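Local coordinates for protein UDP-N-acetylenolpyruvoylglucosamine reductase (Listeria monocytogenes, PDB 3TX1) that reduces UDP-N-acetylenolpyruvoylglucosamine to UDP-N-acetylmuramate with NADPH and bound FAD, a step in building the peptidoglycan of the bacterial cell wall, at residues Lys247-Pro250 and Gly251-Ala254. Residues are numbered along the deposited sequence; the frame is centred on the assembly and turned at random.
Sequences KRPP and GHFA. With SO4 (sulfate ion), chain F.
Arg248 and Phe253 run side by side and point the same way, on the two arms of a tight loop that leads into helix 254-260. The guanidinium and the phenyl ring are not stacked. Their planes stand 71° apart. The arginine comes in over one face of the ring, with CD and NE above its CE2 corner, while the ring atoms lie toward the guanidinium edge. The arginine chain starts with CG anti to the backbone N (chi1 -170°) and bends at chi3 (-88°), which carries the guanidinium out beyond the CE2-CD2 rim, on the side where a sulfate ion lies. This sulfate is probably from the crystallisation liquor. Its O3 is over one guanidinium face, and the ring edge of Phe253 also faces the ion. Ala254, the first helix residue, gives O3 a weak hydrogen bond from its backbone N at 3.1 Å, which puts the sulfate at the helix start, just after the N-cap residue Phe253.

The loop reverses through a type II beta turn from Pro249 to His252. His252 N gives a weak hydrogen bond to Pro249 O, 2.9 Å long. Gly251 has positive phi, as suits the third position of such a turn. Pro249 and His252 cross at about a right angle. Both also touch Leu257 of the helix, and Pro249 packs on Val309 and Leu311.

The loop belongs to the C-terminal domain, and Lys247 touches Glu314, a predicted active-site residue. Arg248 offers the sulfate charge from its face, without a directed bond. With the helix start, this may favour an anion here.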
loop_
_atom_site.group_PDB
_atom_site.type_symbol
_atom_site.label_atom_id
_atom_site.label_comp_id
_atom_site.label_asym_id
_atom_site.label_seq_id
_atom_site.Cartn_x
_atom_site.Cartn_y
_atom_site.Cartn_z
ATOM N N LYS A 247 0.236 0.113 -14.615
ATOM C CA LYS A 247 -1.097 -0.419 -14.874
ATOM C C LYS A 247 -0.992 -1.241 -16.156
ATOM O O LYS A 247 -0.033 -1.120 -16.904
ATOM C CB LYS A 247 -2.108 0.717 -15.065
ATOM C CG LYS A 247 -2.042 1.768 -13.973
ATOM C CD LYS A 247 -3.074 2.877 -14.134
ATOM C CE LYS A 247 -3.100 3.767 -12.892
ATOM N NZ LYS A 247 -4.309 4.638 -12.831
ATOM N N ARG A 248 -1.969 -2.078 -16.440
ATOM C CA ARG A 248 -1.868 -2.866 -17.658
ATOM C C ARG A 248 -2.447 -2.065 -18.850
ATOM O O ARG A 248 -3.624 -1.686 -18.845
ATOM C CB ARG A 248 -2.519 -4.241 -17.475
ATOM C CG ARG A 248 -2.257 -5.236 -18.600
ATOM C CD ARG A 248 -3.210 -6.435 -18.537
ATOM N NE ARG A 248 -2.817 -7.602 -17.710
ATOM C CZ ARG A 248 -2.751 -7.656 -16.371
ATOM N NH1 ARG A 248 -2.950 -6.572 -15.624
ATOM N NH2 ARG A 248 -2.425 -8.803 -15.770
ATOM N N PRO A 249 -1.617 -1.840 -19.863
ATOM C CA PRO A 249 -2.057 -1.161 -21.084
ATOM C C PRO A 249 -3.038 -2.028 -21.868
ATOM O O PRO A 249 -2.821 -3.232 -22.007
ATOM C CB PRO A 249 -0.759 -0.990 -21.873
ATOM C CG PRO A 249 0.103 -2.117 -21.416
ATOM C CD PRO A 249 -0.228 -2.322 -19.965
ATOM N N PRO A 250 -4.104 -1.417 -22.370
ATOM C CA PRO A 250 -5.140 -2.145 -23.110
ATOM C C PRO A 250 -4.504 -3.274 -23.917
ATOM O O PRO A 250 -3.704 -3.016 -24.817
ATOM C CB PRO A 250 -5.756 -1.062 -23.998
ATOM C CG PRO A 250 -5.542 0.204 -23.241
ATOM C CD PRO A 250 -4.222 0.043 -22.540
ATOM N N GLY A 251 -4.866 -4.513 -23.595
ATOM C CA GLY A 251 -4.462 -5.669 -24.374
ATOM C C GLY A 251 -2.978 -5.922 -24.524
ATOM O O GLY A 251 -2.496 -6.320 -25.576
ATOM N N HIS A 252 -2.243 -5.689 -23.453
ATOM C CA HIS A 252 -0.833 -5.892 -23.472
ATOM C C HIS A 252 -0.498 -6.262 -22.112
ATOM O O HIS A 252 -1.201 -5.891 -21.177
ATOM C CB HIS A 252 -0.149 -4.592 -23.740
ATOM C CG HIS A 252 0.231 -4.391 -25.164
ATOM N ND1 HIS A 252 1.016 -5.230 -25.815
ATOM C CD2 HIS A 252 -0.075 -3.378 -26.044
ATOM C CE1 HIS A 252 1.195 -4.791 -27.058
ATOM N NE2 HIS A 252 0.528 -3.659 -27.193
ATOM N N PHE A 253 0.598 -6.956 -21.930
ATOM C CA PHE A 253 1.042 -7.119 -20.565
ATOM C C PHE A 253 2.160 -6.129 -20.315
ATOM O O PHE A 253 2.986 -5.901 -21.192
ATOM C CB PHE A 253 1.411 -8.569 -20.260
ATOM C CG PHE A 253 0.224 -9.385 -19.916
ATOM C CD1 PHE A 253 -0.516 -10.000 -20.905
ATOM C CD2 PHE A 253 -0.219 -9.459 -18.606
ATOM C CE1 PHE A 253 -1.659 -10.713 -20.592
ATOM C CE2 PHE A 253 -1.363 -10.166 -18.286
ATOM C CZ PHE A 253 -2.085 -10.793 -19.280
ATOM N N ALA A 254 2.137 -5.471 -19.165
ATOM C CA ALA A 254 3.218 -4.555 -18.820
ATOM C C ALA A 254 4.561 -5.273 -18.963
ATOM O O ALA A 254 5.421 -4.890 -19.777
ATOM C CB ALA A 254 3.053 -4.088 -17.401
HETATM S S SO4 F . 1.902 -7.933 -16.102
HETATM O O1 SO4 F . 1.210 -8.699 -15.040
HETATM O O2 SO4 F . 2.693 -8.860 -16.952
HETATM O O3 SO4 F . 0.925 -7.192 -16.939
HETATM O O4 SO4 F . 2.811 -6.942 -15.472
#